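PDB 4E72: DUF3298 domain-containing protein from Pseudomonas aeruginosa, which is of unknown function but probably carries a lipoprotein-type signal in its natural form, consistent with a role at the cell envelope. Local coordinates for residues Q175-V180 / V187-D192; V99-S104 / G119-D124; R92-G97 / Y123-H128. One frame throughout, in Å; residues are numbered along the deposited sequence. Where two conformers were deposited one is given.

Contact 2 is the buried one: two long neighbouring strands of the six-stranded mixed sheet, joined by a regular ladder and by aliphatic side chains. Contact 3 lies at the end of that same sheet, its centre about 16 Å from the centre of the chain, and shares Tyr123 and Asp124 with contact 2; there, regular pairing gives way to one backbone bond and a water bridge. Contact 1, partly buried, belongs to the separate three-stranded antiparallel sheet, where side-chain hydrogen bonds take over as the strand pairing runs out. The two sheets meet where Val180 O accepts a hydrogen bond from Asn122 ND2 and Lys190 packs on Phe120.

Contact 1: Q175-V180 / V187-D192; sequences QRTPHV and VTLKYD
Thr177 lies over one face of the Tyr191 ring, its CB 3.7 Å from the ring centroid and only 14° off the normal, a CH-pi contact. The Thr177 hydroxyl OG1, trans to the backbone N (chi1 -177°), donates to Lys190 O at 2.7 Å, while CG2 stays over the ring. At the ring's edge the phenol bonds in the carbonyl plane of Gln175, Tyr191 OH to Gln175 O 2.7 Å, so Tyr191 is held by both face and hydroxyl. The His179 imidazole stands almost perpendicular to the Asp192 carboxylate, the planes 89° apart; NE2 donates to OD2 at 3.2 Å, reaching it from above the carboxylate plane. A water joins Thr177 OG1 to Asp192 N. Farther along, Lys190 N bonds to His179 O at 3.0 Å, and Val180 lies beside Leu189, CG2 to CD2 3.6 Å. Strands 179-181 and 187-190 form a beta hairpin, with strand 205-208 on the far side of 187-190. Leu189 packs on Phe145, Trp146 and Ala149 of helix 142-159, whereas His179 and Lys190 touch Phe120 of strand 115-124.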
loop_
_atom_site.group_PDB
_atom_site.type_symbol
_atom_site.label_atom_id
_atom_site.label_comp_id
_atom_site.label_asym_id
_atom_site.label_seq_id
_atom_site.Cartn_x
_atom_site.Cartn_y
_atom_site.Cartn_z
ATOM N N GLN A 175 9.034 -3.439 14.183
ATOM C CA GLN A 175 9.260 -4.332 13.048
ATOM C C GLN A 175 9.469 -3.503 11.805
ATOM O O GLN A 175 8.985 -2.374 11.758
ATOM C CB GLN A 175 8.002 -5.228 12.870
ATOM C CG GLN A 175 8.259 -6.595 12.253
ATOM C CD GLN A 175 7.004 -7.263 11.736
ATOM O OE1 GLN A 175 5.997 -7.404 12.440
ATOM N NE2 GLN A 175 7.059 -7.739 10.500
ATOM N N ARG A 176 10.138 -4.050 10.781
ATOM C CA ARG A 176 10.262 -3.324 9.519
ATOM C C ARG A 176 8.949 -3.475 8.757
ATOM O O ARG A 176 8.127 -4.331 9.094
ATOM C CB ARG A 176 11.427 -3.860 8.657
ATOM C CG ARG A 176 12.841 -3.558 9.161
ATOM C CD ARG A 176 13.828 -4.182 8.192
ATOM N NE ARG A 176 15.218 -4.015 8.608
ATOM C CZ ARG A 176 16.259 -4.188 7.801
ATOM N NH1 ARG A 176 16.076 -4.552 6.535
ATOM N NH2 ARG A 176 17.492 -3.987 8.248
ATOM N N THR A 177 8.778 -2.703 7.696
ATOM C CA THR A 177 7.611 -2.824 6.840
ATOM C C THR A 177 8.056 -2.736 5.385
ATOM O O THR A 177 8.953 -1.959 5.111
ATOM C CB THR A 177 6.508 -1.776 7.190
ATOM O OG1 THR A 177 5.374 -2.016 6.345
ATOM C CG2 THR A 177 6.979 -0.302 7.054
ATOM N N PRO A 178 7.470 -3.508 4.436
ATOM C CA PRO A 178 7.824 -3.307 3.018
ATOM C C PRO A 178 7.171 -2.047 2.407
ATOM O O PRO A 178 7.553 -1.679 1.300
ATOM C CB PRO A 178 7.279 -4.564 2.320
ATOM C CG PRO A 178 6.446 -5.257 3.293
ATOM C CD PRO A 178 6.399 -4.518 4.584
ATOM N N HIS A 179 6.200 -1.390 3.102
ATOM C CA HIS A 179 5.394 -0.269 2.561
ATOM C C HIS A 179 5.870 1.085 3.043
ATOM O O HIS A 179 5.538 1.541 4.142
ATOM C CB HIS A 179 3.896 -0.445 2.906
ATOM C CG HIS A 179 3.417 -1.875 2.908
ATOM N ND1 HIS A 179 3.565 -2.696 1.790
ATOM C CD2 HIS A 179 2.749 -2.555 3.866
ATOM C CE1 HIS A 179 3.017 -3.850 2.114
ATOM N NE2 HIS A 179 2.464 -3.805 3.336
ATOM N N VAL A 180 6.633 1.743 2.178
ATOM C CA VAL A 180 7.264 3.028 2.421
ATOM C C VAL A 180 6.828 3.957 1.321
ATOM O O VAL A 180 7.026 3.623 0.161
ATOM C CB VAL A 180 8.822 2.880 2.461
ATOM C CG1 VAL A 180 9.528 4.245 2.584
ATOM C CG2 VAL A 180 9.278 1.940 3.573
ATOM N N VAL A 187 8.286 11.054 5.363
ATOM C CA VAL A 187 8.277 9.733 4.742
ATOM C C VAL A 187 7.221 8.870 5.522
ATOM O O VAL A 187 7.271 8.787 6.755
ATOM C CB VAL A 187 9.694 9.103 4.668
ATOM C CG1 VAL A 187 9.645 7.593 4.405
ATOM C CG2 VAL A 187 10.515 9.786 3.584
ATOM N N THR A 188 6.248 8.282 4.807
ATOM C CA THR A 188 5.220 7.442 5.466
ATOM C C THR A 188 5.630 5.965 5.482
ATOM O O THR A 188 5.961 5.410 4.433
ATOM C CB THR A 188 3.845 7.622 4.789
ATOM O OG1 THR A 188 3.483 8.996 4.869
ATOM C CG2 THR A 188 2.731 6.764 5.430
ATOM N N LEU A 189 5.597 5.339 6.677
ATOM C CA LEU A 189 5.784 3.891 6.860
ATOM C C LEU A 189 4.443 3.326 7.257
ATOM O O LEU A 189 3.928 3.648 8.337
ATOM C CB LEU A 189 6.847 3.485 7.900
ATOM C CG LEU A 189 8.260 4.051 7.842
ATOM C CD1 LEU A 189 9.171 3.220 8.712
ATOM C CD2 LEU A 189 8.804 4.041 6.459
ATOM N N LYS A 190 3.850 2.532 6.372
ATOM C CA LYS A 190 2.534 1.951 6.603
ATOM C C LYS A 190 2.669 0.456 6.937
ATOM O O LYS A 190 3.344 -0.287 6.226
ATOM C CB LYS A 190 1.640 2.188 5.372
ATOM C CG LYS A 190 0.303 1.475 5.417
ATOM C CD LYS A 190 -0.764 2.316 6.008
ATOM C CE LYS A 190 -1.872 2.561 5.025
ATOM N NZ LYS A 190 -2.992 3.273 5.678
ATOM N N TYR A 191 2.004 0.034 8.021
ATOM C CA TYR A 191 2.079 -1.320 8.548
ATOM C C TYR A 191 0.844 -2.132 8.272
ATOM O O TYR A 191 -0.281 -1.637 8.342
ATOM C CB TYR A 191 2.345 -1.289 10.073
ATOM C CG TYR A 191 3.796 -0.971 10.325
ATOM C CD1 TYR A 191 4.297 0.312 10.104
ATOM C CD2 TYR A 191 4.700 -1.975 10.666
ATOM C CE1 TYR A 191 5.649 0.597 10.253
ATOM C CE2 TYR A 191 6.057 -1.700 10.815
ATOM C CZ TYR A 191 6.533 -0.420 10.578
ATOM O OH TYR A 191 7.883 -0.145 10.662
ATOM N N ASP A 192 1.071 -3.410 7.982
ATOM C CA ASP A 192 -0.010 -4.360 7.824
ATOM C C ASP A 192 -0.681 -4.503 9.172
ATOM O O ASP A 192 -0.034 -4.315 10.214
ATOM C CB ASP A 192 0.526 -5.709 7.314
ATOM C CG ASP A 192 0.796 -5.707 5.811
ATOM O OD1 ASP A 192 -0.132 -5.336 5.032
ATOM O OD2 ASP A 192 1.907 -6.133 5.404
HETATM O O HOH W 1 3.724 -4.137 7.457
#

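Contact 2: V99-S104 / G119-D124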
loop_
_atom_site.group_PDB
_atom_site.type_symbol
_atom_site.label_atom_id
_atom_site.label_comp_id
_atom_site.label_asym_id
_atom_site.label_seq_id
_atom_site.Cartn_x
_atom_site.Cartn_y
_atom_site.Cartn_z
ATOM N N VAL A 99 4.466 9.853 -8.473
ATOM C CA VAL A 99 3.062 9.420 -8.330
ATOM C C VAL A 99 3.040 8.419 -7.187
ATOM O O VAL A 99 3.736 7.415 -7.267
ATOM C CB VAL A 99 2.395 8.848 -9.618
ATOM C CG1 VAL A 99 0.884 8.678 -9.423
ATOM C CG2 VAL A 99 2.668 9.727 -10.823
ATOM N N ILE A 100 2.327 8.722 -6.095
ATOM C CA ILE A 100 2.249 7.804 -4.957
ATOM C C ILE A 100 0.892 7.122 -5.018
ATOM O O ILE A 100 -0.122 7.769 -4.834
ATOM C CB ILE A 100 2.536 8.441 -3.564
ATOM C CG1 ILE A 100 3.731 9.417 -3.543
ATOM C CG2 ILE A 100 2.587 7.362 -2.442
ATOM C CD1 ILE A 100 5.091 8.962 -4.105
ATOM N N ILE A 101 0.886 5.845 -5.373
ATOM C CA ILE A 101 -0.318 5.031 -5.496
ATOM C C ILE A 101 -0.452 4.186 -4.248
ATOM O O ILE A 101 0.497 3.493 -3.877
ATOM C CB ILE A 101 -0.305 4.159 -6.792
ATOM C CG1 ILE A 101 -0.303 5.072 -8.055
ATOM C CG2 ILE A 101 -1.519 3.201 -6.822
ATOM C CD1 ILE A 101 0.160 4.416 -9.306
ATOM N N GLU A 102 -1.622 4.274 -3.591
ATOM C CA GLU A 102 -1.946 3.458 -2.416
ATOM C C GLU A 102 -2.848 2.302 -2.841
ATOM O O GLU A 102 -3.839 2.508 -3.562
ATOM C CB GLU A 102 -2.596 4.279 -1.295
ATOM C CG GLU A 102 -2.434 3.573 0.045
ATOM C CD GLU A 102 -2.968 4.227 1.306
ATOM O OE1 GLU A 102 -2.941 5.475 1.415
ATOM O OE2 GLU A 102 -3.351 3.466 2.224
ATOM N N LEU A 103 -2.489 1.083 -2.385
ATOM C CA LEU A 103 -3.180 -0.168 -2.694
ATOM C C LEU A 103 -3.888 -0.745 -1.481
ATOM O O LEU A 103 -3.315 -0.771 -0.397
ATOM C CB LEU A 103 -2.169 -1.203 -3.220
ATOM C CG LEU A 103 -1.175 -0.710 -4.285
ATOM C CD1 LEU A 103 0.069 -1.532 -4.259
ATOM C CD2 LEU A 103 -1.804 -0.704 -5.680
ATOM N N SER A 104 -5.138 -1.213 -1.674
ATOM C CA SER A 104 -5.992 -1.827 -0.644
ATOM C C SER A 104 -6.583 -3.097 -1.159
ATOM O O SER A 104 -7.011 -3.171 -2.314
ATOM C CB SER A 104 -7.150 -0.909 -0.242
ATOM O OG SER A 104 -6.717 0.382 0.133
ATOM N N GLY A 119 -0.550 -1.541 0.475
ATOM C CA GLY A 119 0.693 -1.431 -0.287
ATOM C C GLY A 119 0.876 -0.054 -0.901
ATOM O O GLY A 119 -0.060 0.761 -0.958
ATOM N N PHE A 120 2.096 0.221 -1.341
ATOM C CA PHE A 120 2.401 1.485 -2.019
ATOM C C PHE A 120 3.103 1.220 -3.336
ATOM O O PHE A 120 3.798 0.208 -3.489
ATOM C CB PHE A 120 3.297 2.398 -1.158
ATOM C CG PHE A 120 2.677 3.007 0.072
ATOM C CD1 PHE A 120 1.524 3.790 -0.021
ATOM C CD2 PHE A 120 3.303 2.901 1.307
ATOM C CE1 PHE A 120 0.968 4.387 1.120
ATOM C CE2 PHE A 120 2.757 3.513 2.443
ATOM C CZ PHE A 120 1.585 4.238 2.345
ATOM N N ILE A 121 2.930 2.138 -4.272
ATOM C CA ILE A 121 3.698 2.245 -5.507
ATOM C C ILE A 121 4.284 3.665 -5.479
ATOM O O ILE A 121 3.539 4.632 -5.317
ATOM C CB ILE A 121 2.910 1.966 -6.813
ATOM C CG1 ILE A 121 2.215 0.582 -6.809
ATOM C CG2 ILE A 121 3.828 2.169 -8.054
ATOM C CD1 ILE A 121 1.186 0.373 -7.967
ATOM N N ASN A 122 5.599 3.786 -5.582
ATOM C CA ASN A 122 6.287 5.079 -5.685
ATOM C C ASN A 122 6.833 5.173 -7.110
ATOM O O ASN A 122 7.879 4.626 -7.406
ATOM C CB ASN A 122 7.391 5.234 -4.637
ATOM C CG ASN A 122 6.882 5.252 -3.237
ATOM O OD1 ASN A 122 6.600 6.322 -2.687
ATOM N ND2 ASN A 122 6.731 4.062 -2.642
ATOM N N TYR A 123 6.067 5.765 -8.006
ATOM C CA TYR A 123 6.454 5.867 -9.404
ATOM C C TYR A 123 7.097 7.216 -9.727
ATOM O O TYR A 123 6.450 8.258 -9.602
ATOM C CB TYR A 123 5.230 5.631 -10.300
ATOM C CG TYR A 123 5.597 5.514 -11.760
ATOM C CD1 TYR A 123 6.057 4.310 -12.289
ATOM C CD2 TYR A 123 5.465 6.600 -12.621
ATOM C CE1 TYR A 123 6.411 4.199 -13.632
ATOM C CE2 TYR A 123 5.831 6.505 -13.967
ATOM C CZ TYR A 123 6.305 5.302 -14.465
ATOM O OH TYR A 123 6.620 5.173 -15.792
ATOM N N ASP A 124 8.361 7.194 -10.162
ATOM C CA ASP A 124 9.096 8.401 -10.576
ATOM C C ASP A 124 8.925 8.617 -12.085
ATOM O O ASP A 124 9.329 7.778 -12.886
ATOM C CB ASP A 124 10.577 8.291 -10.198
ATOM C CG ASP A 124 11.444 9.520 -10.478
ATOM O OD1 ASP A 124 10.884 10.646 -10.605
ATOM O OD2 ASP A 124 12.672 9.371 -10.510
#
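Six backbone hydrogen bonds join Val99, Ile101 and Leu103 to Tyr123, Ile121 and Gly119, two for each antiparallel hydrogen-bonded pair. At Ile101 and Ile121 they are 2.9 Å from Ile101 N to Ile121 O and 2.8 Å from Ile121 N to Ile101 O. The ladder is more bent at Gly119, whose N reaches Leu103 O at 3.0 Å with an N-H...O angle of 135°. In the intervening non-hydrogen-bonded pairs, CA-H groups approach the carbonyls, Phe120 CA lying 3.3 Å from Ile101 O.

Outward from the backbone, Ile101 and Ile121 run side by side, CB to CB 3.9 Å. Leu103 crosses Ile121 at about a right angle, CD2 to CD1 3.9 Å, and its CD1 folds over the backbone of Gly119. This face meets helix 44-54 through Leu44, Val48 and Ala51. On the other face Glu102 lies alongside Phe120, with Glu102 CG 3.7 Å from Phe120 CE1. The Glu102 carboxylate forms a salt bridge with Arg92. Ile100 brings CD1 to 3.4 Å from Asn122 OD1; the Asn122 amide itself bonds to Val180 O and Leu182 N. The whole is a beta hairpin, strands 98-108 and 115-124, within an antiparallel part of the mixed sheet, one face packed against a helix and the other turned to the smaller sheet.

Contact 3: R92-G97 / Y123-H128; sequences REQHDG and YDRRQH
The turn between strands 84-95 and 98-108 meets the end of strand 115-124 here, at one end of the strands of the six-stranded sheet where the chain leaves regular pairing. Gly97, in that tight turn, has a positive phi of 83°, a conformation that glycine adopts readily. Its carbonyl accepts a hydrogen bond from Arg125, Arg125 N to Gly97 O 2.9 Å, with an N-H...O angle of 158°. The aliphatic part of Arg125 wraps the same oxygen: CB is 3.1 Å, CG 3.3 Å and CD 3.4 Å from Gly97 O. The chain then bends at chi3 (62°), and the guanidinium ends near Gln94. The two side chains do not bond directly; a water spans them, donating to Gln94 OE1 at 2.9 Å and accepting from Arg125 NH1 at 2.7 Å. Both polar ends also hold the N-terminal segment, Gln94 OE1 through Leu9 N and the guanidinium through the carbonyls of Gly4 and Asp7. Val99 of the adjoining strand touches both side chains.

Beyond the strand end, residues 125-127 take helical backbone angles, and Asp124 braces this bend from within. Gln127 NE2 donates to the anti lone pair of Asp124 OD2 at 2.6 Å, and that oxygen lies in the plane of the Gln127 amide, while OD1 takes a weak bond from Arg126 N.

The chemistry is thus sparse: one backbone hydrogen bond, a water bridge and the packing of the Arg125 methylenes. A single backbone bond fixes the approach of the two segments, and the arginine is held by carbonyl oxygens and water; its positive charge would probably polarise those carbonyls and strengthen the grip on the N-terminal segment.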
loop_
_atom_site.group_PDB
_atom_site.type_symbol
_atom_site.label_atom_id
_atom_site.label_comp_id
_atom_site.label_asym_id
_atom_site.label_seq_id
_atom_site.Cartn_x
_atom_site.Cartn_y
_atom_site.Cartn_z
ATOM N N ARG A 92 -2.582 8.421 -3.963
ATOM C CA ARG A 92 -2.509 9.034 -2.650
ATOM C C ARG A 92 -1.987 10.464 -2.827
ATOM O O ARG A 92 -2.538 11.384 -2.231
ATOM C CB ARG A 92 -1.625 8.200 -1.683
ATOM C CG ARG A 92 -1.528 8.872 -0.307
ATOM C CD ARG A 92 -1.137 7.938 0.802
ATOM N NE ARG A 92 -0.856 8.698 2.012
ATOM C CZ ARG A 92 -0.895 8.216 3.245
ATOM N NH1 ARG A 92 -1.236 6.951 3.461
ATOM N NH2 ARG A 92 -0.592 8.996 4.276
ATOM N N GLU A 93 -0.914 10.653 -3.635
ATOM C CA GLU A 93 -0.326 11.978 -3.876
ATOM C C GLU A 93 0.407 12.065 -5.194
ATOM O O GLU A 93 0.892 11.059 -5.715
ATOM C CB GLU A 93 0.672 12.350 -2.766
ATOM C CG GLU A 93 0.057 13.041 -1.560
ATOM C CD GLU A 93 0.804 12.807 -0.264
ATOM O OE1 GLU A 93 1.965 13.263 -0.163
ATOM O OE2 GLU A 93 0.228 12.177 0.655
ATOM N N GLN A 94 0.519 13.292 -5.709
ATOM C CA GLN A 94 1.309 13.642 -6.888
ATOM C C GLN A 94 2.081 14.885 -6.550
ATOM O O GLN A 94 1.463 15.899 -6.195
ATOM C CB GLN A 94 0.439 13.848 -8.134
ATOM C CG GLN A 94 -0.072 12.536 -8.680
ATOM C CD GLN A 94 -0.558 12.671 -10.082
ATOM O OE1 GLN A 94 0.221 12.858 -11.009
ATOM N NE2 GLN A 94 -1.852 12.530 -10.266
ATOM N N HIS A 95 3.427 14.795 -6.581
ATOM C CA HIS A 95 4.320 15.923 -6.298
ATOM C C HIS A 95 5.698 15.657 -6.861
ATOM O O HIS A 95 6.182 14.522 -6.817
ATOM C CB HIS A 95 4.423 16.247 -4.783
ATOM C CG HIS A 95 5.120 15.196 -3.967
ATOM N ND1 HIS A 95 6.479 15.279 -3.689
ATOM C CD2 HIS A 95 4.624 14.061 -3.409
ATOM C CE1 HIS A 95 6.769 14.196 -2.985
ATOM N NE2 HIS A 95 5.684 13.431 -2.788
ATOM N N ASP A 96 6.311 16.711 -7.394
ATOM C CA ASP A 96 7.688 16.795 -7.887
ATOM C C ASP A 96 8.033 15.689 -8.906
ATOM O O ASP A 96 9.162 15.190 -8.922
ATOM C CB ASP A 96 8.648 16.755 -6.668
ATOM C CG ASP A 96 8.434 17.908 -5.679
ATOM O OD1 ASP A 96 8.551 19.076 -6.098
ATOM O OD2 ASP A 96 8.125 17.631 -4.491
ATOM N N GLY A 97 7.064 15.336 -9.751
ATOM C CA GLY A 97 7.229 14.290 -10.754
ATOM C C GLY A 97 7.010 12.873 -10.239
ATOM O O GLY A 97 7.188 11.914 -10.993
ATOM N N TYR A 123 6.067 5.765 -8.006
ATOM C CA TYR A 123 6.454 5.867 -9.404
ATOM C C TYR A 123 7.097 7.216 -9.727
ATOM O O TYR A 123 6.450 8.258 -9.602
ATOM C CB TYR A 123 5.230 5.631 -10.300
ATOM C CG TYR A 123 5.597 5.514 -11.760
ATOM C CD1 TYR A 123 6.057 4.310 -12.289
ATOM C CD2 TYR A 123 5.465 6.600 -12.621
ATOM C CE1 TYR A 123 6.411 4.199 -13.632
ATOM C CE2 TYR A 123 5.831 6.505 -13.967
ATOM C CZ TYR A 123 6.305 5.302 -14.465
ATOM O OH TYR A 123 6.620 5.173 -15.792
ATOM N N ASP A 124 8.361 7.194 -10.162
ATOM C CA ASP A 124 9.096 8.401 -10.576
ATOM C C ASP A 124 8.925 8.617 -12.085
ATOM O O ASP A 124 9.329 7.778 -12.886
ATOM C CB ASP A 124 10.577 8.291 -10.198
ATOM C CG ASP A 124 11.444 9.520 -10.478
ATOM O OD1 ASP A 124 10.884 10.646 -10.605
ATOM O OD2 ASP A 124 12.672 9.371 -10.510
ATOM N N ARG A 125 8.278 9.716 -12.460
ATOM C CA ARG A 125 8.014 10.043 -13.864
ATOM C C ARG A 125 9.260 10.569 -14.600
ATOM O O ARG A 125 9.308 10.504 -15.831
ATOM C CB ARG A 125 6.888 11.082 -13.974
ATOM C CG ARG A 125 5.528 10.578 -13.537
ATOM C CD ARG A 125 4.624 11.744 -13.245
ATOM N NE ARG A 125 4.409 12.571 -14.432
ATOM C CZ ARG A 125 3.987 13.831 -14.411
ATOM N NH1 ARG A 125 3.733 14.436 -13.257
ATOM N NH2 ARG A 125 3.829 14.499 -15.541
ATOM N N ARG A 126 10.243 11.111 -13.851
ATOM C CA ARG A 126 11.495 11.643 -14.391
ATOM C C ARG A 126 12.327 10.475 -14.958
ATOM O O ARG A 126 12.911 10.612 -16.029
ATOM C CB ARG A 126 12.259 12.419 -13.292
ATOM C CG ARG A 126 13.429 13.267 -13.785
ATOM C CD ARG A 126 14.239 13.779 -12.606
ATOM N NE ARG A 126 15.414 14.547 -13.021
ATOM C CZ ARG A 126 16.436 14.852 -12.222
ATOM N NH1 ARG A 126 16.449 14.440 -10.959
ATOM N NH2 ARG A 126 17.459 15.559 -12.686
ATOM N N GLN A 127 12.316 9.321 -14.262
ATOM C CA GLN A 127 13.014 8.079 -14.623
ATOM C C GLN A 127 12.106 7.006 -15.283
ATOM O O GLN A 127 12.642 6.059 -15.862
ATOM C CB GLN A 127 13.646 7.449 -13.367
ATOM C CG GLN A 127 14.844 8.195 -12.795
ATOM C CD GLN A 127 15.325 7.511 -11.537
ATOM O OE1 GLN A 127 16.231 6.672 -11.571
ATOM N NE2 GLN A 127 14.688 7.801 -10.408
ATOM N N HIS A 128 10.754 7.126 -15.163
ATOM C CA HIS A 128 9.749 6.152 -15.652
ATOM C C HIS A 128 10.032 4.814 -14.951
ATOM O O HIS A 128 10.241 3.778 -15.580
ATOM C CB HIS A 128 9.729 6.028 -17.194
ATOM C CG HIS A 128 9.718 7.343 -17.905
ATOM N ND1 HIS A 128 8.554 8.081 -18.042
ATOM C CD2 HIS A 128 10.736 8.016 -18.490
ATOM C CE1 HIS A 128 8.897 9.170 -18.715
ATOM N NE2 HIS A 128 10.200 9.176 -19.004
HETATM O O HOH W 2 3.056 13.434 -10.805
#